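PDB 3KXR: magnesium transporter, putative from Shewanella oneidensis MR-1, which probably moves magnesium or related cations across the membrane, this chain being a soluble piece with part of the MgtE-type N domain and a CBS pair. Local coordinates for residues D17-S22 / L47-S52; T103-D108 / S145-L150; D137-I142 / R166-L171. All coordinates share one frame; numbering follows the deposited sequence.

Interaction 1 of 3, residues D17-S22 / L47-S52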
loop_
_atom_site.group_PDB
_atom_site.type_symbol
_atom_site.label_atom_id
_atom_site.label_comp_id
_atom_site.label_asym_id
_atom_site.label_seq_id
_atom_site.Cartn_x
_atom_site.Cartn_y
_atom_site.Cartn_z
ATOM N N ASP A 17 -16.777 10.888 0.758
ATOM C CA ASP A 17 -17.978 10.152 0.457
ATOM C C ASP A 17 -18.154 9.069 1.508
ATOM O O ASP A 17 -19.235 8.881 2.034
ATOM C CB ASP A 17 -17.863 9.507 -0.923
ATOM C CG ASP A 17 -17.692 10.536 -2.067
ATOM O OD1 ASP A 17 -18.044 11.742 -1.899
ATOM O OD2 ASP A 17 -17.216 10.107 -3.153
ATOM N N LEU A 18 -17.078 8.362 1.818
ATOM C CA LEU A 18 -17.164 7.266 2.769
ATOM C C LEU A 18 -17.653 7.767 4.112
ATOM O O LEU A 18 -18.553 7.178 4.686
ATOM C CB LEU A 18 -15.826 6.539 2.913
ATOM C CG LEU A 18 -15.329 5.750 1.692
ATOM C CD1 LEU A 18 -13.925 5.181 1.948
ATOM C CD2 LEU A 18 -16.306 4.608 1.304
ATOM N N ILE A 19 -17.105 8.891 4.564
ATOM C CA ILE A 19 -17.463 9.496 5.849
ATOM C C ILE A 19 -18.921 9.910 5.875
ATOM O O ILE A 19 -19.681 9.592 6.818
ATOM C CB ILE A 19 -16.577 10.725 6.179
ATOM C CG1 ILE A 19 -15.146 10.282 6.498
ATOM C CG2 ILE A 19 -17.150 11.514 7.362
ATOM C CD1 ILE A 19 -14.979 9.659 7.883
ATOM N N GLU A 20 -19.318 10.584 4.808
ATOM C CA GLU A 20 -20.675 11.057 4.707
ATOM C C GLU A 20 -21.652 9.877 4.710
ATOM O O GLU A 20 -22.761 9.985 5.230
ATOM C CB GLU A 20 -20.811 11.856 3.433
ATOM C CG GLU A 20 -22.203 12.398 3.183
ATOM C CD GLU A 20 -22.423 12.680 1.724
ATOM O OE1 GLU A 20 -21.428 12.629 0.963
ATOM O OE2 GLU A 20 -23.591 12.942 1.338
ATOM N N TRP A 21 -21.226 8.746 4.163
ATOM C CA TRP A 21 -22.068 7.555 4.103
ATOM C C TRP A 21 -21.752 6.477 5.131
ATOM O O TRP A 21 -22.062 5.288 4.927
ATOM C CB TRP A 21 -21.992 6.992 2.700
ATOM C CG TRP A 21 -23.096 7.472 1.892
ATOM C CD1 TRP A 21 -23.924 8.523 2.166
ATOM C CD2 TRP A 21 -23.531 6.928 0.667
ATOM N NE1 TRP A 21 -24.856 8.651 1.191
ATOM C CE2 TRP A 21 -24.642 7.678 0.252
ATOM C CE3 TRP A 21 -23.103 5.860 -0.120
ATOM C CZ2 TRP A 21 -25.332 7.403 -0.928
ATOM C CZ3 TRP A 21 -23.791 5.578 -1.301
ATOM C CH2 TRP A 21 -24.887 6.347 -1.696
ATOM N N SER A 22 -21.171 6.904 6.250
ATOM C CA SER A 22 -20.733 5.966 7.278
ATOM C C SER A 22 -21.892 5.256 7.957
ATOM O O SER A 22 -21.734 4.124 8.351
ATOM C CB SER A 22 -19.782 6.618 8.298
ATOM O OG SER A 22 -20.417 7.614 9.056
ATOM N N LEU A 47 -8.777 11.975 9.507
ATOM C CA LEU A 47 -9.026 13.327 10.014
ATOM C C LEU A 47 -10.514 13.679 10.010
ATOM O O LEU A 47 -11.029 14.235 10.991
ATOM C CB LEU A 47 -8.268 14.364 9.218
ATOM C CG LEU A 47 -6.749 14.369 9.434
ATOM C CD1 LEU A 47 -6.102 15.146 8.313
ATOM C CD2 LEU A 47 -6.329 14.917 10.796
ATOM N N TYR A 48 -11.188 13.376 8.907
ATOM C CA TYR A 48 -12.627 13.579 8.818
ATOM C C TYR A 48 -13.357 12.712 9.852
ATOM O O TYR A 48 -14.358 13.101 10.417
ATOM C CB TYR A 48 -13.136 13.232 7.435
ATOM C CG TYR A 48 -13.119 14.369 6.454
ATOM C CD1 TYR A 48 -14.287 14.814 5.845
ATOM C CD2 TYR A 48 -11.951 15.002 6.132
ATOM C CE1 TYR A 48 -14.272 15.878 4.945
ATOM C CE2 TYR A 48 -11.931 16.066 5.224
ATOM C CZ TYR A 48 -13.087 16.491 4.645
ATOM O OH TYR A 48 -13.042 17.518 3.754
ATOM N N ASP A 49 -12.814 11.546 10.120
ATOM C CA ASP A 49 -13.424 10.663 11.071
ATOM C C ASP A 49 -13.233 11.149 12.486
ATOM O O ASP A 49 -14.059 10.877 13.359
ATOM C CB ASP A 49 -12.837 9.263 10.908
ATOM C CG ASP A 49 -13.601 8.208 11.675
ATOM O OD1 ASP A 49 -14.848 8.275 11.788
ATOM O OD2 ASP A 49 -12.935 7.273 12.146
ATOM N N GLN A 50 -12.153 11.873 12.737
ATOM C CA GLN A 50 -11.905 12.340 14.088
ATOM C C GLN A 50 -12.460 13.727 14.321
ATOM O O GLN A 50 -12.886 14.017 15.416
ATOM C CB GLN A 50 -10.429 12.326 14.407
ATOM C CG GLN A 50 -10.143 12.704 15.859
ATOM C CD GLN A 50 -8.659 12.637 16.206
ATOM O OE1 GLN A 50 -7.813 12.341 15.348
ATOM N NE2 GLN A 50 -8.334 12.922 17.465
ATOM N N TYR A 51 -12.452 14.581 13.303
ATOM C CA TYR A 51 -12.824 15.986 13.475
ATOM C C TYR A 51 -14.061 16.322 12.667
ATOM O O TYR A 51 -14.183 15.946 11.499
ATOM C CB TYR A 51 -11.663 16.928 13.075
ATOM C CG TYR A 51 -10.422 16.741 13.923
ATOM C CD1 TYR A 51 -9.281 16.108 13.416
ATOM C CD2 TYR A 51 -10.402 17.159 15.248
ATOM C CE1 TYR A 51 -8.143 15.914 14.220
ATOM C CE2 TYR A 51 -9.262 16.983 16.058
ATOM C CZ TYR A 51 -8.149 16.355 15.543
ATOM O OH TYR A 51 -7.064 16.172 16.355
ATOM N N SER A 52 -14.968 17.060 13.290
ATOM C CA SER A 52 -16.251 17.371 12.681
ATOM C C SER A 52 -16.082 18.529 11.717
ATOM O O SER A 52 -14.991 19.095 11.600
ATOM C CB SER A 52 -17.273 17.693 13.763
ATOM O OG SER A 52 -16.784 18.735 14.588
#

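Interaction 2 of 3, residues T103-D108 / S145-L150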
loop_
_atom_site.group_PDB
_atom_site.type_symbol
_atom_site.label_atom_id
_atom_site.label_comp_id
_atom_site.label_asym_id
_atom_site.label_seq_id
_atom_site.Cartn_x
_atom_site.Cartn_y
_atom_site.Cartn_z
ATOM N N THR A 103 8.331 27.280 16.533
ATOM C CA THR A 103 8.522 27.458 15.114
ATOM C C THR A 103 9.815 28.208 14.890
ATOM O O THR A 103 10.094 29.178 15.587
ATOM C CB THR A 103 7.354 28.327 14.567
ATOM O OG1 THR A 103 6.126 27.626 14.775
ATOM C CG2 THR A 103 7.505 28.691 13.077
ATOM N N VAL A 104 10.616 27.775 13.922
ATOM C CA VAL A 104 11.742 28.607 13.472
ATOM C C VAL A 104 11.453 29.094 12.065
ATOM O O VAL A 104 10.939 28.341 11.273
ATOM C CB VAL A 104 13.111 27.862 13.550
ATOM C CG1 VAL A 104 13.299 27.197 14.929
ATOM C CG2 VAL A 104 13.241 26.828 12.459
ATOM N N ARG A 105 11.787 30.335 11.752
ATOM C CA ARG A 105 11.538 30.883 10.410
ATOM C C ARG A 105 12.700 30.783 9.472
ATOM O O ARG A 105 13.829 31.041 9.838
ATOM C CB ARG A 105 11.244 32.359 10.472
ATOM C CG ARG A 105 10.127 32.737 11.356
ATOM C CD ARG A 105 9.939 34.227 11.189
ATOM N NE ARG A 105 8.997 34.700 12.177
ATOM C CZ ARG A 105 7.669 34.563 12.102
ATOM N NH1 ARG A 105 7.101 33.966 11.043
ATOM N NH2 ARG A 105 6.898 35.047 13.097
ATOM N N ARG A 106 12.409 30.519 8.214
ATOM C CA ARG A 106 13.461 30.459 7.232
ATOM C C ARG A 106 14.395 31.663 7.302
ATOM O O ARG A 106 15.613 31.513 7.335
ATOM C CB ARG A 106 12.893 30.375 5.822
ATOM C CG ARG A 106 13.984 30.535 4.825
ATOM C CD ARG A 106 13.754 29.880 3.534
ATOM N NE ARG A 106 12.463 30.238 3.026
ATOM C CZ ARG A 106 11.714 29.411 2.315
ATOM N NH1 ARG A 106 12.140 28.182 1.986
ATOM N NH2 ARG A 106 10.534 29.826 1.916
ATOM N N TYR A 107 13.829 32.859 7.268
ATOM C CA TYR A 107 14.650 34.051 7.195
ATOM C C TYR A 107 15.629 34.150 8.376
ATOM O O TYR A 107 16.785 34.510 8.190
ATOM C CB TYR A 107 13.798 35.296 7.113
ATOM C CG TYR A 107 14.622 36.560 7.031
ATOM C CD1 TYR A 107 14.983 37.089 5.799
ATOM C CD2 TYR A 107 15.052 37.220 8.189
ATOM C CE1 TYR A 107 15.733 38.236 5.716
ATOM C CE2 TYR A 107 15.801 38.370 8.114
ATOM C CZ TYR A 107 16.137 38.875 6.869
ATOM O OH TYR A 107 16.888 40.023 6.757
ATOM N N ASP A 108 15.166 33.815 9.568
ATOM C CA ASP A 108 16.031 33.856 10.737
ATOM C C ASP A 108 17.031 32.737 10.697
ATOM O O ASP A 108 18.185 32.969 11.014
ATOM C CB ASP A 108 15.269 33.786 12.072
ATOM C CG ASP A 108 14.179 34.852 12.190
ATOM O OD1 ASP A 108 14.369 35.991 11.679
ATOM O OD2 ASP A 108 13.112 34.525 12.779
ATOM N N SER A 145 -2.006 37.761 9.894
ATOM C CA SER A 145 -0.742 37.563 10.571
ATOM C C SER A 145 0.317 37.769 9.527
ATOM O O SER A 145 0.030 38.152 8.392
ATOM C CB SER A 145 -0.649 36.143 11.104
ATOM O OG SER A 145 -0.456 35.240 10.028
ATOM N N ARG A 146 1.549 37.483 9.882
ATOM C CA ARG A 146 2.612 37.601 8.892
ATOM C C ARG A 146 3.049 36.208 8.431
ATOM O O ARG A 146 4.027 36.057 7.730
ATOM C CB ARG A 146 3.734 38.499 9.404
ATOM C CG ARG A 146 4.096 38.334 10.877
ATOM C CD ARG A 146 5.086 37.179 11.075
ATOM N NE ARG A 146 6.355 37.381 10.347
ATOM C CZ ARG A 146 7.477 37.899 10.862
ATOM N NH1 ARG A 146 8.558 38.015 10.087
ATOM N NH2 ARG A 146 7.545 38.301 12.136
ATOM N N GLU A 147 2.243 35.210 8.768
ATOM C CA GLU A 147 2.511 33.807 8.428
ATOM C C GLU A 147 1.803 33.347 7.163
ATOM O O GLU A 147 0.717 33.832 6.824
ATOM C CB GLU A 147 2.019 32.884 9.540
ATOM C CG GLU A 147 2.289 33.313 10.987
ATOM C CD GLU A 147 3.758 33.455 11.309
ATOM O OE1 GLU A 147 4.618 32.982 10.518
ATOM O OE2 GLU A 147 4.061 34.067 12.352
ATOM N N ILE A 148 2.403 32.385 6.481
ATOM C CA ILE A 148 1.731 31.746 5.367
ATOM C C ILE A 148 1.326 30.300 5.711
ATOM O O ILE A 148 0.766 29.570 4.877
ATOM C CB ILE A 148 2.565 31.858 4.046
ATOM C CG1 ILE A 148 3.940 31.176 4.143
ATOM C CG2 ILE A 148 2.738 33.326 3.681
ATOM C CD1 ILE A 148 4.759 31.094 2.736
ATOM N N GLU A 149 1.567 29.899 6.952
ATOM C CA GLU A 149 1.111 28.606 7.415
ATOM C C GLU A 149 1.098 28.650 8.907
ATOM O O GLU A 149 1.885 29.382 9.513
ATOM C CB GLU A 149 2.085 27.515 6.960
ATOM C CG GLU A 149 3.504 27.706 7.520
ATOM C CD GLU A 149 4.572 26.776 6.932
ATOM O OE1 GLU A 149 4.340 25.545 6.838
ATOM O OE2 GLU A 149 5.669 27.292 6.610
ATOM N N LEU A 150 0.255 27.839 9.515
ATOM C CA LEU A 150 0.332 27.675 10.957
ATOM C C LEU A 150 0.295 26.197 11.326
ATOM O O LEU A 150 -0.412 25.417 10.690
ATOM C CB LEU A 150 -0.831 28.379 11.643
ATOM C CG LEU A 150 -0.805 29.908 11.782
ATOM C CD1 LEU A 150 -2.119 30.409 12.427
ATOM C CD2 LEU A 150 0.420 30.348 12.593
#

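Interaction 3 of 3, residues D137-I142 / R166-L171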
loop_
_atom_site.group_PDB
_atom_site.type_symbol
_atom_site.label_atom_id
_atom_site.label_comp_id
_atom_site.label_asym_id
_atom_site.label_seq_id
_atom_site.Cartn_x
_atom_site.Cartn_y
_atom_site.Cartn_z
ATOM N N ASP A 137 -12.221 31.016 12.363
ATOM C CA ASP A 137 -11.202 31.515 13.267
ATOM C C ASP A 137 -9.819 31.094 12.783
ATOM O O ASP A 137 -8.872 31.843 12.912
ATOM C CB ASP A 137 -11.410 31.031 14.692
ATOM C CG ASP A 137 -12.579 31.703 15.379
ATOM O OD1 ASP A 137 -13.170 32.661 14.814
ATOM O OD2 ASP A 137 -12.926 31.246 16.497
ATOM N N ALA A 138 -9.700 29.900 12.223
ATOM C CA ALA A 138 -8.439 29.455 11.635
ATOM C C ALA A 138 -8.037 30.341 10.482
ATOM O O ALA A 138 -6.908 30.802 10.420
ATOM C CB ALA A 138 -8.552 28.044 11.147
ATOM N N ALA A 139 -8.950 30.565 9.558
ATOM C CA ALA A 139 -8.666 31.387 8.388
ATOM C C ALA A 139 -8.264 32.804 8.807
ATOM O O ALA A 139 -7.299 33.361 8.279
ATOM C CB ALA A 139 -9.894 31.419 7.433
ATOM N N GLU A 140 -8.967 33.374 9.779
ATOM C CA GLU A 140 -8.603 34.696 10.277
ATOM C C GLU A 140 -7.193 34.745 10.856
ATOM O O GLU A 140 -6.439 35.702 10.625
ATOM C CB GLU A 140 -9.579 35.167 11.351
ATOM C CG GLU A 140 -10.618 36.089 10.801
ATOM C CD GLU A 140 -11.475 36.705 11.884
ATOM O OE1 GLU A 140 -11.166 37.860 12.302
ATOM O OE2 GLU A 140 -12.448 36.016 12.307
ATOM N N ALA A 141 -6.870 33.715 11.635
ATOM C CA ALA A 141 -5.622 33.663 12.364
ATOM C C ALA A 141 -4.454 33.654 11.389
ATOM O O ALA A 141 -3.471 34.330 11.637
ATOM C CB ALA A 141 -5.580 32.457 13.308
ATOM N N ILE A 142 -4.581 32.910 10.283
ATOM C CA ILE A 142 -3.520 32.860 9.247
ATOM C C ILE A 142 -3.537 34.137 8.417
ATOM O O ILE A 142 -2.495 34.751 8.202
ATOM C CB ILE A 142 -3.624 31.644 8.272
ATOM C CG1 ILE A 142 -3.820 30.344 9.028
ATOM C CG2 ILE A 142 -2.331 31.474 7.466
ATOM C CD1 ILE A 142 -4.075 29.097 8.133
ATOM N N ARG A 166 -3.123 29.371 1.587
ATOM C CA ARG A 166 -3.924 28.905 0.447
ATOM C C ARG A 166 -5.190 28.160 0.863
ATOM O O ARG A 166 -6.256 28.418 0.322
ATOM C CB ARG A 166 -3.095 27.991 -0.457
ATOM C CG ARG A 166 -3.667 27.883 -1.861
ATOM C CD ARG A 166 -2.822 26.969 -2.734
ATOM N NE ARG A 166 -1.431 27.391 -2.789
ATOM C CZ ARG A 166 -0.980 28.424 -3.497
ATOM N NH1 ARG A 166 0.313 28.730 -3.468
ATOM N NH2 ARG A 166 -1.811 29.155 -4.226
ATOM N N ALA A 167 -5.064 27.241 1.818
ATOM C CA ALA A 167 -6.225 26.507 2.324
ATOM C C ALA A 167 -7.198 27.479 2.990
ATOM O O ALA A 167 -8.402 27.376 2.816
ATOM C CB ALA A 167 -5.801 25.411 3.288
ATOM N N ALA A 168 -6.685 28.443 3.740
ATOM C CA ALA A 168 -7.570 29.412 4.400
ATOM C C ALA A 168 -8.416 30.162 3.377
ATOM O O ALA A 168 -9.579 30.484 3.634
ATOM C CB ALA A 168 -6.771 30.401 5.227
ATOM N N THR A 169 -7.820 30.462 2.230
ATOM C CA THR A 169 -8.540 31.169 1.197
ATOM C C THR A 169 -9.713 30.320 0.743
ATOM O O THR A 169 -10.836 30.796 0.662
ATOM C CB THR A 169 -7.663 31.461 -0.013
ATOM O OG1 THR A 169 -6.464 32.132 0.410
ATOM C CG2 THR A 169 -8.453 32.309 -1.036
ATOM N N ALA A 170 -9.441 29.047 0.464
ATOM C CA ALA A 170 -10.497 28.103 0.111
ATOM C C ALA A 170 -11.614 28.125 1.156
ATOM O O ALA A 170 -12.729 28.430 0.814
ATOM C CB ALA A 170 -9.939 26.688 -0.082
ATOM N N LEU A 171 -11.308 27.838 2.418
ATOM C CA LEU A 171 -12.302 27.876 3.525
ATOM C C LEU A 171 -13.215 29.099 3.532
ATOM O O LEU A 171 -14.446 28.987 3.647
ATOM C CB LEU A 171 -11.592 27.855 4.876
ATOM C CG LEU A 171 -10.800 26.592 5.191
ATOM C CD1 LEU A 171 -10.084 26.733 6.556
ATOM C CD2 LEU A 171 -11.714 25.326 5.102
#

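Interaction 1 of 3, residues D17-S22 / L47-S52
Ile19 and Asp49 mark the closest backbone approach between residues 17-22 and 47-52, their CA atoms 6.7 Å apart, where the C-terminal ends of helices 15-20 and 39-50 come together. Ile19 carries the contact from its side alone, its CB directed toward the other helix. Its CG1 lies beside the backbone N and anti to the carbonyl carbon (chi1 -70°), and from there the branch reaches the backbone between Tyr48 and Asp49. CG1 of Ile19 rests against CB of Tyr48 at 3.7 Å, while the terminal CD1 of Ile19 comes within 3.6 Å of the backbone N of Asp49 and 3.7 Å from its CB. The methyl is thus set against the peptide link and the first side-chain carbons of two successive residues. Tyr48 offers its CB, and its ring then leads off from the partner helix. Asp49 borders the contact: its CG is anti to the backbone N (chi1 -169°), which sets the carboxylate along the border of the patch, with OD1 4.1 Å from the Ile19 methyl CD1. The contact is mostly apolar and small, 134 Å² summed over both sides, and lies at the surface. Trp21 and Tyr51, just beyond, are the first residues to leave helical backbone angles. Both segments belong to the partial MgtE-type N domain, a small helical unit here. Phe45, one turn earlier on helix 39-50, also touches Ile19 and continues the packing to Leu18, which meets Phe29 and Ala33 of helix 27-36. Away from this contact, Trp21 meets Phe79 edge-to-face and Glu20 forms a salt bridge with Arg78, both on helix 73-82 of the second subunit.

Interaction 2 of 3, residues T103-D108 / S145-L150
Arg105 reaches across to Glu147 through a bidentate, end-on salt bridge, the main polar link between residues 103-108 and 145-150. Its chain runs extended from CG to NE and presents the guanidinium end-on: NH1 donates to OE1 of Glu147 at 2.7 Å, and NH2 donates to OE2 of the same carboxylate at 3.1 Å. Each oxygen uses its syn lone pair, and the two flat groups are nearly coplanar, 5° apart. Glu147 OE1 has a second partner, ND2 of Asn90, so the buried carboxylate has partners in both Arg105 and Asn90.

Stacking supplies the second kind of contact. The guanidinium of Arg146 lies over one face of that of Arg105, the centres 3.6 Å apart and the planes 18° apart; bends at chi2 and chi3 bring the end of Arg146 over the Arg105 guanidinium. Such a pairing of like charges is probably eased by the carboxylate at the edge of Arg105 and by Asp125, whose OD2 makes a salt bridge with Arg146 NH2. The contact joins the two CBS domains: Arg105 ends strand 100-105 and is the N-cap residue of helix 106-109 in the first, and Glu147 lies in the turn leading to strand 149-153 of the second. A leucine in place of Arg105 would probably leave the Glu147 carboxylate buried without its main countercharge and Arg146 without the flat group it stacks on.

Within the turn, Ser145 OG accepts a hydrogen bond from the backbone N of Glu147 at 3.0 Å, an ST turn; the same OG is also hydrogen-bonded to Ile142 O.

Interaction 3 of 3, residues D137-I142 / R166-L171
Two helices of the second CBS domain pack against each other here, helix 135-143 meeting helix 165-176, with Ala139 and Ala168 at the point of contact. In the CBS fold two helices flank a small sheet, and between them along the chain run strands 149-153 and 159-164. The alanines bring the backbones close: the CA atoms of Ala139 and Ala168 are 4.6 Å apart, a spacing consistent with the small methyl side chains at both positions. Each alanine points its CB at the opposite helix. CB of Ala168 sits 3.8 Å from CA of Ala139 and 4.0 Å from CB of Ala139, while CB of Ala139 also lies 3.9 Å from the carbonyl O of Ala168, so methyl, alpha carbon and carbonyl are in van der Waals contact.

All three touching residues are buried, and the surface buried between the segments comes to 156 Å². Between the two segments the contact is van der Waals packing, mainly of alkyl groups. Around it, Val172 on helix 165-176 extends the packing on Ala139, and Ile56 meets both Ala138 and Leu171. On the sheet side, Ala138 and Ala141 touch Leu129 of strand 129-130, so helix 135-143 is packed against both the other helix and the sheet.

One turn further along helix 135-143, Ile142 adds the last piece. Its CG1 lies beside the backbone N, anti to the carbonyl carbon (chi1 -48°), and the branch runs on extended, ending with CD1 4.2 Å from CB of Ala168.

From the N terminus, interaction 1 comes first, closing a 24-residue, mostly helical loop within the part of the MgtE-type N domain in this chain. Interaction 2 opens later, on strand 100-105 of the first CBS domain, and closes after 36 residues in the second, tying the two domains together. Interaction 3 starts inside that span, at helix 135-143, and ends beyond it on helix 165-176, so interactions 2 and 3 cross while interaction 1 stands in series before both. The crossing pair also touch, Leu150 CD1 lying 3.8 Å from Ile142 CG1. Interaction 1 stays apart, its centre about 31 Å from that of interaction 2.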